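Predicted component of a thermophile-specific DNA repair system, contains a RAMP domain (Methanopyrus kandleri, PDB 4N0L) binds CRISPR RNA as the Csm3 component of a type III-A CRISPR system and probably takes part in antiviral defence. Local coordinates at residues A[315-327]-A[336-348]. Sequence-based numbering, arbitrary orientation.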
# COMPACT_ATOMS: atom_id res chain seq x y z
N ARG A 315 -16.67 -13.91 -8.15
CA ARG A 315 -17.39 -13.17 -9.15
C ARG A 315 -17.05 -11.69 -9.14
O ARG A 315 -17.11 -11.03 -8.10
CB ARG A 315 -18.90 -13.36 -8.95
CG ARG A 315 -19.45 -14.68 -9.47
CD ARG A 315 -20.82 -14.98 -8.87
NE ARG A 315 -21.54 -15.97 -9.68
CZ ARG A 315 -22.39 -16.88 -9.22
NH1 ARG A 315 -22.63 -17.00 -7.92
NH2 ARG A 315 -22.98 -17.70 -10.08
N TYR A 316 -16.68 -11.19 -10.31
CA TYR A 316 -16.40 -9.77 -10.48
C TYR A 316 -17.16 -9.23 -11.68
O TYR A 316 -17.75 -10.00 -12.45
CB TYR A 316 -14.90 -9.53 -10.65
CG TYR A 316 -14.07 -10.05 -9.50
CD1 TYR A 316 -13.88 -9.28 -8.35
CD2 TYR A 316 -13.46 -11.29 -9.56
CE1 TYR A 316 -13.12 -9.75 -7.30
CE2 TYR A 316 -12.69 -11.77 -8.51
CZ TYR A 316 -12.53 -10.99 -7.38
OH TYR A 316 -11.76 -11.46 -6.34
N GLU A 317 -17.14 -7.92 -11.86
CA GLU A 317 -17.75 -7.31 -13.02
C GLU A 317 -16.81 -7.43 -14.21
O GLU A 317 -17.21 -7.87 -15.29
CB GLU A 317 -18.09 -5.84 -12.76
CG GLU A 317 -18.74 -5.13 -13.93
CD GLU A 317 -19.12 -3.70 -13.60
OE1 GLU A 317 -19.53 -2.97 -14.53
OE2 GLU A 317 -19.02 -3.32 -12.42
N ILE A 318 -15.56 -7.03 -14.00
CA ILE A 318 -14.54 -7.10 -15.04
C ILE A 318 -13.22 -7.57 -14.44
O ILE A 318 -12.78 -7.06 -13.41
CB ILE A 318 -14.35 -5.74 -15.73
CG1 ILE A 318 -15.56 -5.41 -16.61
CG2 ILE A 318 -13.08 -5.73 -16.57
CD1 ILE A 318 -15.48 -4.07 -17.30
N VAL A 319 -12.60 -8.55 -15.09
CA VAL A 319 -11.31 -9.06 -14.65
C VAL A 319 -10.23 -8.73 -15.68
O VAL A 319 -10.31 -9.15 -16.83
CB VAL A 319 -11.35 -10.59 -14.44
CG1 VAL A 319 -9.94 -11.14 -14.20
CG2 VAL A 319 -12.27 -10.94 -13.27
N ILE A 320 -9.24 -7.95 -15.26
CA ILE A 320 -8.11 -7.63 -16.13
C ILE A 320 -6.93 -8.54 -15.80
O ILE A 320 -6.31 -8.40 -14.75
CB ILE A 320 -7.66 -6.17 -15.98
CG1 ILE A 320 -8.86 -5.22 -16.11
CG2 ILE A 320 -6.58 -5.84 -17.01
CD1 ILE A 320 -9.56 -5.31 -17.45
N ARG A 321 -6.63 -9.47 -16.70
CA ARG A 321 -5.55 -10.42 -16.48
C ARG A 321 -4.26 -9.92 -17.11
O ARG A 321 -4.28 -9.18 -18.09
CB ARG A 321 -5.91 -11.79 -17.07
CG ARG A 321 -7.09 -12.46 -16.41
CD ARG A 321 -7.60 -13.62 -17.26
NE ARG A 321 -8.54 -14.45 -16.50
CZ ARG A 321 -9.85 -14.23 -16.44
NH1 ARG A 321 -10.63 -15.03 -15.73
NH2 ARG A 321 -10.37 -13.20 -17.08
N ALA A 322 -3.13 -10.31 -16.52
CA ALA A 322 -1.83 -10.06 -17.12
C ALA A 322 -1.81 -10.70 -18.51
O ALA A 322 -1.24 -10.16 -19.46
CB ALA A 322 -0.72 -10.62 -16.26
N ARG A 323 -2.45 -11.86 -18.59
CA ARG A 323 -2.58 -12.63 -19.82
C ARG A 323 -3.32 -11.86 -20.92
O ARG A 323 -3.08 -12.08 -22.11
CB ARG A 323 -3.29 -13.95 -19.49
CG ARG A 323 -4.00 -14.66 -20.63
CD ARG A 323 -4.66 -15.93 -20.12
NE ARG A 323 -6.12 -15.88 -20.18
CZ ARG A 323 -6.93 -16.52 -19.35
NH1 ARG A 323 -6.42 -17.26 -18.37
NH2 ARG A 323 -8.25 -16.42 -19.48
N ASP A 324 -4.18 -10.93 -20.52
CA ASP A 324 -4.89 -10.08 -21.47
C ASP A 324 -3.98 -8.99 -22.06
O ASP A 324 -4.22 -8.52 -23.17
CB ASP A 324 -6.11 -9.42 -20.82
CG ASP A 324 -7.11 -10.42 -20.31
OD1 ASP A 324 -7.20 -11.53 -20.89
OD2 ASP A 324 -7.83 -10.11 -19.33
N LEU A 325 -2.96 -8.60 -21.30
CA LEU A 325 -2.11 -7.49 -21.71
C LEU A 325 -0.78 -7.93 -22.29
O LEU A 325 -0.11 -7.17 -23.00
CB LEU A 325 -1.85 -6.56 -20.52
CG LEU A 325 -3.06 -6.10 -19.71
CD1 LEU A 325 -2.59 -5.29 -18.52
CD2 LEU A 325 -4.02 -5.30 -20.57
N GLU A 326 -0.39 -9.17 -22.01
CA GLU A 326 0.96 -9.62 -22.30
C GLU A 326 1.03 -11.14 -22.24
O GLU A 326 0.16 -11.79 -21.66
CB GLU A 326 1.95 -9.02 -21.30
CG GLU A 326 3.28 -8.59 -21.90
CD GLU A 326 3.12 -7.56 -22.99
OE1 GLU A 326 2.65 -6.44 -22.69
OE2 GLU A 326 3.47 -7.86 -24.15
N ASP A 327 2.07 -11.71 -22.85
CA ASP A 327 2.24 -13.15 -22.85
C ASP A 327 2.89 -13.56 -21.53
O ASP A 327 4.02 -14.05 -21.49
CB ASP A 327 3.10 -13.60 -24.04
CG ASP A 327 3.22 -15.11 -24.15
OD1 ASP A 327 2.31 -15.81 -23.66
OD2 ASP A 327 4.22 -15.58 -24.73
N TRP A 336 2.63 -3.15 -14.47
CA TRP A 336 1.24 -2.71 -14.42
C TRP A 336 1.13 -1.20 -14.63
O TRP A 336 0.20 -0.72 -15.28
CB TRP A 336 0.58 -3.10 -13.10
CG TRP A 336 0.14 -4.53 -13.06
CD1 TRP A 336 0.75 -5.56 -12.42
CD2 TRP A 336 -1.02 -5.08 -13.71
NE1 TRP A 336 0.04 -6.73 -12.62
CE2 TRP A 336 -1.04 -6.46 -13.41
CE3 TRP A 336 -2.03 -4.55 -14.51
CZ2 TRP A 336 -2.04 -7.31 -13.88
CZ3 TRP A 336 -3.02 -5.39 -14.98
CH2 TRP A 336 -3.02 -6.75 -14.67
N VAL A 337 2.08 -0.46 -14.06
CA VAL A 337 2.11 1.00 -14.20
C VAL A 337 2.19 1.39 -15.67
O VAL A 337 1.40 2.21 -16.15
CB VAL A 337 3.31 1.62 -13.46
CG1 VAL A 337 3.47 3.08 -13.83
CG2 VAL A 337 3.13 1.47 -11.96
N GLU A 338 3.14 0.79 -16.38
CA GLU A 338 3.40 1.11 -17.78
C GLU A 338 2.19 0.87 -18.68
O GLU A 338 2.09 1.43 -19.76
CB GLU A 338 4.59 0.29 -18.29
CG GLU A 338 5.94 0.83 -17.85
CD GLU A 338 7.04 -0.22 -17.89
OE1 GLU A 338 6.80 -1.32 -18.45
OE2 GLU A 338 8.14 0.05 -17.36
N ARG A 339 1.26 0.03 -18.21
CA ARG A 339 0.10 -0.33 -19.01
C ARG A 339 -1.21 0.15 -18.38
O ARG A 339 -2.27 -0.40 -18.66
CB ARG A 339 0.05 -1.85 -19.20
CG ARG A 339 1.18 -2.39 -20.06
CD ARG A 339 1.43 -3.86 -19.78
NE ARG A 339 2.58 -4.37 -20.52
CZ ARG A 339 3.85 -4.17 -20.16
NH1 ARG A 339 4.13 -3.47 -19.07
NH2 ARG A 339 4.83 -4.66 -20.90
N LEU A 340 -1.13 1.18 -17.55
CA LEU A 340 -2.29 1.61 -16.77
C LEU A 340 -3.34 2.33 -17.61
O LEU A 340 -4.54 2.22 -17.34
CB LEU A 340 -1.86 2.51 -15.62
CG LEU A 340 -1.61 1.80 -14.29
CD1 LEU A 340 -1.43 2.83 -13.20
CD2 LEU A 340 -2.76 0.87 -13.96
N ASP A 341 -2.90 3.08 -18.61
CA ASP A 341 -3.81 3.70 -19.56
C ASP A 341 -4.67 2.62 -20.19
O ASP A 341 -5.90 2.72 -20.25
CB ASP A 341 -3.05 4.47 -20.64
CG ASP A 341 -2.47 5.77 -20.14
OD1 ASP A 341 -2.95 6.28 -19.10
OD2 ASP A 341 -1.52 6.28 -20.77
N GLU A 342 -3.99 1.58 -20.66
CA GLU A 342 -4.62 0.42 -21.26
C GLU A 342 -5.59 -0.27 -20.29
O GLU A 342 -6.71 -0.61 -20.66
CB GLU A 342 -3.52 -0.55 -21.71
CG GLU A 342 -3.96 -1.69 -22.59
CD GLU A 342 -2.82 -2.17 -23.48
OE1 GLU A 342 -3.08 -2.95 -24.42
OE2 GLU A 342 -1.67 -1.75 -23.23
N VAL A 343 -5.15 -0.45 -19.05
CA VAL A 343 -5.95 -1.10 -18.02
C VAL A 343 -7.22 -0.33 -17.65
O VAL A 343 -8.32 -0.87 -17.68
CB VAL A 343 -5.13 -1.34 -16.73
CG1 VAL A 343 -6.04 -1.76 -15.59
CG2 VAL A 343 -4.07 -2.39 -16.97
N VAL A 344 -7.05 0.94 -17.29
CA VAL A 344 -8.16 1.78 -16.83
C VAL A 344 -9.23 1.93 -17.92
O VAL A 344 -10.42 2.04 -17.62
CB VAL A 344 -7.65 3.17 -16.38
CG1 VAL A 344 -8.81 4.10 -16.06
CG2 VAL A 344 -6.73 3.03 -15.18
N GLY A 345 -8.79 1.91 -19.18
CA GLY A 345 -9.70 1.96 -20.31
C GLY A 345 -10.72 0.83 -20.31
O GLY A 345 -11.82 0.99 -20.83
N GLU A 346 -10.35 -0.30 -19.72
CA GLU A 346 -11.21 -1.48 -19.72
C GLU A 346 -12.06 -1.58 -18.45
O GLU A 346 -12.92 -2.45 -18.35
CB GLU A 346 -10.37 -2.75 -19.88
CG GLU A 346 -9.56 -2.83 -21.17
CD GLU A 346 -10.42 -2.73 -22.42
OE1 GLU A 346 -11.56 -3.26 -22.40
OE2 GLU A 346 -9.96 -2.14 -23.41
N LEU A 347 -11.82 -0.68 -17.50
CA LEU A 347 -12.52 -0.74 -16.21
C LEU A 347 -13.87 -0.02 -16.28
O LEU A 347 -14.07 0.84 -17.13
CB LEU A 347 -11.66 -0.12 -15.11
CG LEU A 347 -10.43 -0.94 -14.71
CD1 LEU A 347 -9.48 -0.12 -13.85
CD2 LEU A 347 -10.83 -2.23 -14.00
N PRO A 348 -14.81 -0.39 -15.40
CA PRO A 348 -16.14 0.23 -15.44
C PRO A 348 -16.21 1.60 -14.78
O PRO A 348 -17.19 1.90 -14.10
CB PRO A 348 -17.01 -0.78 -14.67
CG PRO A 348 -16.06 -1.38 -13.69
CD PRO A 348 -14.76 -1.51 -14.44
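W336 meets I320, A322 and L325 where the C-terminal helices 333-338 and 340-345 cover strand 318-321. This is an edge strand of the antiparallel sheet, next to 268-278, in the RRM-like fold of this RAMP protein. The benzo part of the W336 indole does the touching. L325 CD1 reaches CZ3 of W336 at 3.6 Å, the two side chains lying nearly perpendicular. I320 CG2 also approaches CZ3, and A322 CB lies near CZ2. The W336 NE1 hydrogen bond to the I272 carbonyl oxygen on the neighbouring strand 268-278 helps fix the ring.

R339 precedes helix 340-345 as its N-cap residue. Its chain is extended from CG to NE, and E326 OE1 lies at the edge of its guanidinium, near the plane. NE of R339 donates to OE1 of E326 over 3.0 Å at 156°. The carboxylate oxygen is met on its anti side, 20° out of the carboxylate plane. A weak second bond from NH2 goes to the same oxygen, while NH1 turns to the E335 carbonyl and, weakly, to E338.

E342 slides its CG past CD2 of L325. V343 CG2 meets CD1 of L325 at 3.6 Å and sits in plane at the edge of the indole. E346 CB packs on I320 CD1 at 3.6 Å. L347 CD2 comes near I320 CG1 and also packs on strand 268-278.

P348 closes the contact beside a classic beta bulge, where E317 and I318 both face A277. With CG anti to the backbone N (chi1 -180°), the extended E317 chain runs past P348 in the opposite direction. Its OE1 lies 3.3 Å from P348 CB, and OE2 bonds S279. I318 CD1 meets P348 CD tip to tip at 3.9 Å.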